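Local atomic coordinates of AlyGC (Glaciecola chathamensis, PDB entry 5GKD), a protein that cleaves alginate as a lyase of polysaccharide lyase family 6, by beta-elimination, probably with the help of a bound calcium ion. Residues A[562-567]-A[590-595]; A[567-572]-A[595-600]. One frame throughout, in Å; residues are numbered along the deposited sequence.

Contact 1: A[562-567]-A[590-595]; sequences HFFDAG and FRLNKE
Asp565 takes two cations on one oxygen. Arg591 NE reaches Asp565 OD1 at 2.8 Å and Lys594 NZ meets the same OD1 at 2.7 Å, both as salt bridges, from opposite faces of the carboxylate plane. The other oxygen, OD2, accepts from a water that in turn accepts from Arg591 NH2 and, weakly, from Lys594 NZ. The lysine also donates to the backbone carbonyl Ala566 O at 2.9 Å; bends in its chain at chi2 (-48°) and chi4 (77°) fold the ammonium back between the two acceptors. Arginine suits its place by offering a flat surface as well as charge: its guanidinium lies on the His562 ring, planes 13° apart and centres 3.8 Å apart, while Arg591 CD sits over the same ring face in a CH-pi contact. Asp588, just before the strand, fixes both partners, pairing through its carboxylate with Arg591 NH1 and donating its backbone N-H to His562 ND1.

Beneath these side chains, strands 564-565 and 590-592 run parallel as neighbouring rungs of one face of the C-terminal parallel beta-helix. Arg591 N donates to Phe564 O at 2.9 Å, and Ala566 N to Arg591 O at 3.2 Å. Phe564 and Phe590 project to the face opposite Asp565 and Arg591, where Phe564 CB packs on Phe590 CD1 at 3.6 Å. At the corner, Phe563 turns its edge toward the Phe590 ring face in an offset edge-to-face pair. The small methyl of Ala566 leaves room for Leu592 CD1, 3.7 Å from its CB, and strands 543-548 and 572-578 close round these apolar groups. The two faces thus divide the chemistry: aromatic packing joins the rungs inside, while outside, Asp565 and Asp588 together probably offset the positive charge that Arg591 and Lys594 would otherwise concentrate.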
ATOM      1  N   HIS A 562      -8.179  15.842   1.367  1.00 26.03           N
ATOM      2  CA  HIS A 562      -7.081  16.160   0.468  1.00 22.84           C
ATOM      3  C   HIS A 562      -7.567  16.324  -0.959  1.00 22.03           C
ATOM      4  O   HIS A 562      -8.543  15.702  -1.387  1.00 19.26           O
ATOM      5  CB  HIS A 562      -6.023  15.065   0.518  1.00 20.35           C
ATOM      6  CG  HIS A 562      -5.671  14.653   1.908  1.00 24.37           C
ATOM      7  ND1 HIS A 562      -5.049  15.503   2.797  1.00 22.68           N
ATOM      8  CD2 HIS A 562      -5.866  13.490   2.570  1.00 21.59           C
ATOM      9  CE1 HIS A 562      -4.878  14.878   3.948  1.00 21.02           C
ATOM     10  NE2 HIS A 562      -5.365  13.657   3.836  1.00 22.38           N
ATOM     11  N   PHE A 563      -6.862  17.165  -1.709  1.00 21.84           N
ATOM     12  CA  PHE A 563      -7.183  17.277  -3.125  1.00 22.25           C
ATOM     13  C   PHE A 563      -6.595  16.107  -3.926  1.00 24.71           C
ATOM     14  O   PHE A 563      -7.303  15.483  -4.725  1.00 22.93           O
ATOM     15  CB  PHE A 563      -6.685  18.612  -3.680  1.00 20.73           C
ATOM     16  CG  PHE A 563      -6.849  18.734  -5.156  1.00 21.05           C
ATOM     17  CD1 PHE A 563      -8.092  18.997  -5.710  1.00 21.86           C
ATOM     18  CD2 PHE A 563      -5.772  18.552  -5.999  1.00 23.57           C
ATOM     19  CE1 PHE A 563      -8.250  19.086  -7.077  1.00 20.19           C
ATOM     20  CE2 PHE A 563      -5.919  18.647  -7.358  1.00 20.08           C
ATOM     21  CZ  PHE A 563      -7.163  18.912  -7.902  1.00 24.06           C
ATOM     22  N   PHE A 564      -5.298  15.813  -3.748  1.00 20.99           N
ATOM     23  CA  PHE A 564      -4.659  14.723  -4.481  1.00 20.19           C
ATOM     24  C   PHE A 564      -3.806  13.884  -3.543  1.00 21.82           C
ATOM     25  O   PHE A 564      -2.918  14.414  -2.870  1.00 22.14           O
ATOM     26  CB  PHE A 564      -3.791  15.216  -5.649  1.00 18.01           C
ATOM     27  CG  PHE A 564      -3.189  14.089  -6.454  1.00 21.12           C
ATOM     28  CD1 PHE A 564      -3.913  13.472  -7.456  1.00 19.06           C
ATOM     29  CD2 PHE A 564      -1.918  13.609  -6.165  1.00 19.71           C
ATOM     30  CE1 PHE A 564      -3.379  12.413  -8.172  1.00 20.46           C
ATOM     31  CE2 PHE A 564      -1.372  12.552  -6.877  1.00 20.09           C
ATOM     32  CZ  PHE A 564      -2.108  11.957  -7.889  1.00 20.34           C
ATOM     33  N   ASP A 565      -4.031  12.571  -3.554  1.00 19.33           N
ATOM     34  CA  ASP A 565      -3.345  11.631  -2.670  1.00 18.82           C
ATOM     35  C   ASP A 565      -2.692  10.546  -3.519  1.00 21.75           C
ATOM     36  O   ASP A 565      -3.386   9.710  -4.101  1.00 21.56           O
ATOM     37  CB  ASP A 565      -4.329  11.027  -1.663  1.00 22.52           C
ATOM     38  CG  ASP A 565      -3.627  10.270  -0.529  1.00 22.13           C
ATOM     39  OD1 ASP A 565      -2.507  10.649  -0.145  1.00 21.49           O
ATOM     40  OD2 ASP A 565      -4.202   9.298  -0.016  1.00 24.14           O
ATOM     41  N   ALA A 566      -1.365  10.559  -3.595  1.00 20.74           N
ATOM     42  CA  ALA A 566      -0.630   9.567  -4.364  1.00 20.43           C
ATOM     43  C   ALA A 566      -0.580   8.240  -3.614  1.00 20.69           C
ATOM     44  O   ALA A 566      -0.301   8.209  -2.418  1.00 21.90           O
ATOM     45  CB  ALA A 566       0.794  10.057  -4.653  1.00 18.52           C
ATOM     46  N   GLY A 567      -0.842   7.146  -4.325  1.00 19.93           N
ATOM     47  CA  GLY A 567      -0.674   5.832  -3.738  1.00 18.63           C
ATOM     48  C   GLY A 567       0.784   5.503  -3.485  1.00 19.46           C
ATOM     49  O   GLY A 567       1.690   6.014  -4.147  1.00 19.62           O
ATOM     50  N   PHE A 590      -1.358  18.436  -2.720  1.00 20.59           N
ATOM     51  CA  PHE A 590      -0.690  17.316  -3.380  1.00 20.87           C
ATOM     52  C   PHE A 590       0.142  16.552  -2.358  1.00 23.44           C
ATOM     53  O   PHE A 590       1.063  17.109  -1.750  1.00 22.54           O
ATOM     54  CB  PHE A 590       0.182  17.794  -4.550  1.00 21.77           C
ATOM     55  CG  PHE A 590      -0.617  18.300  -5.720  1.00 20.96           C
ATOM     56  CD1 PHE A 590      -1.106  17.428  -6.662  1.00 21.54           C
ATOM     57  CD2 PHE A 590      -0.909  19.645  -5.852  1.00 24.60           C
ATOM     58  CE1 PHE A 590      -1.850  17.878  -7.724  1.00 19.08           C
ATOM     59  CE2 PHE A 590      -1.640  20.104  -6.912  1.00 21.77           C
ATOM     60  CZ  PHE A 590      -2.113  19.215  -7.854  1.00 22.25           C
ATOM     61  N   ARG A 591      -0.191  15.283  -2.167  1.00 22.30           N
ATOM     62  CA  ARG A 591       0.509  14.411  -1.233  1.00 19.82           C
ATOM     63  C   ARG A 591       1.418  13.499  -2.048  1.00 20.59           C
ATOM     64  O   ARG A 591       0.971  12.479  -2.584  1.00 19.52           O
ATOM     65  CB  ARG A 591      -0.495  13.638  -0.383  1.00 21.25           C
ATOM     66  CG  ARG A 591      -1.183  14.522   0.643  1.00 22.06           C
ATOM     67  CD  ARG A 591      -2.527  13.970   1.080  1.00 23.14           C
ATOM     68  NE  ARG A 591      -2.405  12.716   1.810  1.00 23.43           N
ATOM     69  CZ  ARG A 591      -1.986  12.621   3.064  1.00 25.98           C
ATOM     70  NH1 ARG A 591      -1.626  13.706   3.726  1.00 24.77           N
ATOM     71  NH2 ARG A 591      -1.910  11.433   3.652  1.00 24.52           N
ATOM     72  N   LEU A 592       2.696  13.884  -2.148  1.00 19.47           N
ATOM     73  CA  LEU A 592       3.702  13.229  -2.976  1.00 20.58           C
ATOM     74  C   LEU A 592       4.897  12.806  -2.137  1.00 18.75           C
ATOM     75  O   LEU A 592       6.050  12.909  -2.565  1.00 17.81           O
ATOM     76  CB  LEU A 592       4.173  14.141  -4.101  1.00 18.87           C
ATOM     77  CG  LEU A 592       3.396  14.303  -5.406  1.00 25.00           C
ATOM     78  CD1 LEU A 592       2.373  13.224  -5.659  1.00 17.77           C
ATOM     79  CD2 LEU A 592       2.800  15.668  -5.513  1.00 20.69           C
ATOM     80  N   ASN A 593       4.624  12.328  -0.929  1.00 16.58           N
ATOM     81  CA  ASN A 593       5.637  12.052   0.079  1.00 20.65           C
ATOM     82  C   ASN A 593       5.433  10.685   0.718  1.00 21.61           C
ATOM     83  O   ASN A 593       5.642  10.518   1.923  1.00 22.12           O
ATOM     84  CB  ASN A 593       5.614  13.127   1.159  1.00 17.89           C
ATOM     85  CG  ASN A 593       4.305  13.153   1.906  1.00 22.13           C
ATOM     86  OD1 ASN A 593       3.289  12.687   1.394  1.00 22.03           O
ATOM     87  ND2 ASN A 593       4.325  13.654   3.134  1.00 22.29           N
ATOM     88  N   LYS A 594       5.029   9.682  -0.070  1.00 20.94           N
ATOM     89  CA  LYS A 594       4.734   8.365   0.495  1.00 21.12           C
ATOM     90  C   LYS A 594       5.965   7.488   0.713  1.00 20.50           C
ATOM     91  O   LYS A 594       5.899   6.543   1.505  1.00 22.99           O
ATOM     92  CB  LYS A 594       3.738   7.618  -0.393  1.00 18.71           C
ATOM     93  CG  LYS A 594       2.438   8.364  -0.590  1.00 18.31           C
ATOM     94  CD  LYS A 594       1.906   8.853   0.763  1.00 21.52           C
ATOM     95  CE  LYS A 594       0.638   9.682   0.644  1.00 23.30           C
ATOM     96  NZ  LYS A 594      -0.593   8.884   0.413  1.00 20.96           N
ATOM     97  N   GLU A 595       7.078   7.748   0.040  1.00 21.25           N
ATOM     98  CA  GLU A 595       8.185   6.793   0.044  1.00 18.37           C
ATOM     99  C   GLU A 595       9.219   7.191   1.093  1.00 21.48           C
ATOM    100  O   GLU A 595      10.323   7.650   0.801  1.00 25.09           O
ATOM    101  CB  GLU A 595       8.801   6.693  -1.347  1.00 20.56           C
ATOM    102  CG  GLU A 595       7.786   6.799  -2.466  1.00 19.71           C
ATOM    103  CD  GLU A 595       6.697   5.749  -2.377  1.00 22.06           C
ATOM    104  OE1 GLU A 595       6.987   4.642  -1.899  1.00 21.25           O
ATOM    105  OE2 GLU A 595       5.559   6.024  -2.797  1.00 21.75           O
TER
HETATM  106  O   HOH W   1      -3.189   8.927   2.546  1.00 28.76           O

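Contact 2: A[567-572]-A[595-600]; sequences GNRSFA and ETDDLG
Arg569 clasps Asp597 end-on, NH2 donating to Asp597 OD2 at 2.7 Å on the syn lone pair and NH1 to Asp597 OD1 at 3.2 Å in an almost straight bond (173°). The same NH1 also forms a salt bridge with Glu595 OE1, 2.7 Å away and nearly in the guanidinium plane, so the arginine joins two acids of one loop. With OE1 taken by NH1, the other oxygen, Glu595 OE2, accepts the backbone amide Arg569 N at 2.7 Å and a further bond from Asn603. Bends at chi2 in both Arg569 (-57°) and Glu595 (-57°) allow the carboxylate to reach the arginine's main chain and side chain together. The amide it receives belongs to a type II beta turn, Gly567 to Ser570, in a loop leaving one rung of the beta-helix, whereas the acids lie on the corresponding loop of the next rung. Gly567 O closes the turn by accepting both Ser570 N and Ser570 OG, the hydroxyl bond being 2.7 Å long. A shorter, uncharged side chain such as an alanine in place of Arg569 would probably leave Asp597 without its two-pronged partner and its loop freer to move. Farther out, a water donates to Asn568 OD1 and Glu595 OE1, bridging turn and acid. Leu599 CD1 lies 4.1 Å from Arg569 NH2, and its side chain also packs on His559 of the second subunit.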
ATOM      1  N   GLY A 567      -0.842   7.146  -4.325  1.00 19.93           N
ATOM      2  CA  GLY A 567      -0.674   5.832  -3.738  1.00 18.63           C
ATOM      3  C   GLY A 567       0.784   5.503  -3.485  1.00 19.46           C
ATOM      4  O   GLY A 567       1.690   6.014  -4.147  1.00 19.62           O
ATOM      5  N   ASN A 568       1.011   4.653  -2.490  1.00 18.04           N
ATOM      6  CA  ASN A 568       2.360   4.157  -2.237  1.00 20.30           C
ATOM      7  C   ASN A 568       2.949   3.530  -3.499  1.00 21.22           C
ATOM      8  O   ASN A 568       2.283   2.773  -4.204  1.00 21.37           O
ATOM      9  CB  ASN A 568       2.342   3.147  -1.087  1.00 20.75           C
ATOM     10  CG  ASN A 568       2.261   3.822   0.281  1.00 24.17           C
ATOM     11  OD1 ASN A 568       3.285   4.131   0.887  1.00 26.93           O
ATOM     12  ND2 ASN A 568       1.052   4.052   0.765  1.00 22.96           N
ATOM     13  N   ARG A 569       4.195   3.885  -3.799  1.00 21.77           N
ATOM     14  CA  ARG A 569       4.927   3.376  -4.952  1.00 20.62           C
ATOM     15  C   ARG A 569       4.301   3.801  -6.280  1.00 21.15           C
ATOM     16  O   ARG A 569       4.539   3.165  -7.295  1.00 21.50           O
ATOM     17  CB  ARG A 569       5.069   1.846  -4.899  1.00 19.18           C
ATOM     18  CG  ARG A 569       5.769   1.312  -3.641  1.00 22.07           C
ATOM     19  CD  ARG A 569       7.155   1.935  -3.492  1.00 17.95           C
ATOM     20  NE  ARG A 569       8.084   1.097  -2.754  1.00 20.85           N
ATOM     21  CZ  ARG A 569       8.834   1.503  -1.735  1.00 20.67           C
ATOM     22  NH1 ARG A 569       8.780   2.761  -1.319  1.00 18.73           N
ATOM     23  NH2 ARG A 569       9.660   0.642  -1.147  1.00 21.40           N
ATOM     24  N   SER A 570       3.485   4.853  -6.296  1.00 18.70           N
ATOM     25  CA  SER A 570       2.955   5.391  -7.539  1.00 17.43           C
ATOM     26  C   SER A 570       3.926   6.424  -8.098  1.00 18.29           C
ATOM     27  O   SER A 570       4.758   6.972  -7.375  1.00 17.78           O
ATOM     28  CB  SER A 570       1.569   6.018  -7.328  1.00 16.46           C
ATOM     29  OG  SER A 570       1.635   7.203  -6.539  1.00 18.24           O
ATOM     30  N   PHE A 571       3.822   6.688  -9.400  1.00 18.79           N
ATOM     31  CA  PHE A 571       4.771   7.607 -10.028  1.00 19.73           C
ATOM     32  C   PHE A 571       4.100   8.393 -11.147  1.00 19.18           C
ATOM     33  O   PHE A 571       3.638   7.812 -12.134  1.00 18.43           O
ATOM     34  CB  PHE A 571       6.005   6.870 -10.558  1.00 17.32           C
ATOM     35  CG  PHE A 571       7.114   7.808 -11.002  1.00 21.69           C
ATOM     36  CD1 PHE A 571       8.052   8.274 -10.090  1.00 18.69           C
ATOM     37  CD2 PHE A 571       7.191   8.251 -12.323  1.00 17.98           C
ATOM     38  CE1 PHE A 571       9.049   9.153 -10.490  1.00 17.19           C
ATOM     39  CE2 PHE A 571       8.190   9.117 -12.720  1.00 17.74           C
ATOM     40  CZ  PHE A 571       9.119   9.568 -11.808  1.00 17.49           C
ATOM     41  N   ALA A 572       4.049   9.716 -10.988  1.00 19.34           N
ATOM     42  CA  ALA A 572       3.568  10.613 -12.028  1.00 17.33           C
ATOM     43  C   ALA A 572       4.729  11.083 -12.902  1.00 20.13           C
ATOM     44  O   ALA A 572       5.640  11.760 -12.420  1.00 17.28           O
ATOM     45  CB  ALA A 572       2.853  11.816 -11.415  1.00 19.13           C
ATOM     46  N   GLU A 595       7.078   7.748   0.040  1.00 21.25           N
ATOM     47  CA  GLU A 595       8.185   6.793   0.044  1.00 18.37           C
ATOM     48  C   GLU A 595       9.219   7.191   1.093  1.00 21.48           C
ATOM     49  O   GLU A 595      10.323   7.650   0.801  1.00 25.09           O
ATOM     50  CB  GLU A 595       8.801   6.693  -1.347  1.00 20.56           C
ATOM     51  CG  GLU A 595       7.786   6.799  -2.466  1.00 19.71           C
ATOM     52  CD  GLU A 595       6.697   5.749  -2.377  1.00 22.06           C
ATOM     53  OE1 GLU A 595       6.987   4.642  -1.899  1.00 21.25           O
ATOM     54  OE2 GLU A 595       5.559   6.024  -2.797  1.00 21.75           O
ATOM     55  N   THR A 596       8.848   6.969   2.341  1.00 21.30           N
ATOM     56  CA  THR A 596       9.664   7.380   3.471  1.00 22.33           C
ATOM     57  C   THR A 596      10.630   6.295   3.928  1.00 23.70           C
ATOM     58  O   THR A 596      11.246   6.437   4.982  1.00 25.26           O
ATOM     59  CB  THR A 596       8.771   7.803   4.635  1.00 25.51           C
ATOM     60  OG1 THR A 596       7.804   6.778   4.869  1.00 24.78           O
ATOM     61  CG2 THR A 596       8.033   9.086   4.299  1.00 24.62           C
ATOM     62  N   ASP A 597      10.782   5.219   3.169  1.00 24.66           N
ATOM     63  CA  ASP A 597      11.776   4.211   3.497  1.00 24.57           C
ATOM     64  C   ASP A 597      13.159   4.521   2.912  1.00 21.95           C
ATOM     65  O   ASP A 597      14.060   3.692   3.017  1.00 21.64           O
ATOM     66  CB  ASP A 597      11.287   2.834   3.051  1.00 23.71           C
ATOM     67  CG  ASP A 597      10.907   2.787   1.597  1.00 24.75           C
ATOM     68  OD1 ASP A 597      10.766   3.849   0.953  1.00 26.41           O
ATOM     69  OD2 ASP A 597      10.737   1.666   1.091  1.00 30.11           O
ATOM     70  N   ASP A 598      13.343   5.693   2.312  1.00 23.74           N
ATOM     71  CA  ASP A 598      14.673   6.238   1.983  1.00 23.86           C
ATOM     72  C   ASP A 598      15.509   5.290   1.115  1.00 25.41           C
ATOM     73  O   ASP A 598      16.716   5.146   1.315  1.00 21.51           O
ATOM     74  CB  ASP A 598      15.443   6.622   3.254  1.00 20.43           C
ATOM     75  CG  ASP A 598      14.829   7.824   3.965  1.00 26.33           C
ATOM     76  OD1 ASP A 598      13.815   8.344   3.472  1.00 22.49           O
ATOM     77  OD2 ASP A 598      15.372   8.263   5.001  1.00 30.29           O
ATOM     78  N   LEU A 599      14.872   4.659   0.129  1.00 22.20           N
ATOM     79  CA  LEU A 599      15.563   3.844  -0.858  1.00 22.62           C
ATOM     80  C   LEU A 599      15.753   4.583  -2.179  1.00 23.96           C
ATOM     81  O   LEU A 599      15.979   3.944  -3.214  1.00 24.78           O
ATOM     82  CB  LEU A 599      14.802   2.540  -1.100  1.00 20.97           C
ATOM     83  CG  LEU A 599      14.491   1.724   0.150  1.00 27.32           C
ATOM     84  CD1 LEU A 599      13.649   0.518  -0.213  1.00 27.31           C
ATOM     85  CD2 LEU A 599      15.770   1.284   0.822  1.00 21.01           C
ATOM     86  N   GLY A 600      15.639   5.907  -2.173  1.00 20.01           N
ATOM     87  CA  GLY A 600      15.789   6.666  -3.400  1.00 19.43           C
ATOM     88  C   GLY A 600      14.566   6.720  -4.292  1.00 20.75           C
ATOM     89  O   GLY A 600      14.656   7.276  -5.396  1.00 20.25           O
TER
HETATM   90  O   HOH W   2       5.379   3.189   0.018  1.00 27.73           O

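How the contacts relate
Contacts 1 and 2 follow the same two successive coils of the C-terminal beta-helix, from paired strands into the loops that leave them, and their centres are about 10 Å apart. Gly567 and Glu595 belong to both: the chain passes through them from the paired strands into the turn and the acidic loop. Lys594 O and Asn568 OD1, 3.6 Å apart, pack across the junction. Only contact 2 meets the second subunit, where Asn568 packs on its counterpart. The loops of contact 2 extend toward the N-terminal domain, which carries the calcium site of Asn180, Glu183, Glu212 and Glu214; the side chain of Leu599 is about 13 Å from a bound calcium ion, too far to coordinate it.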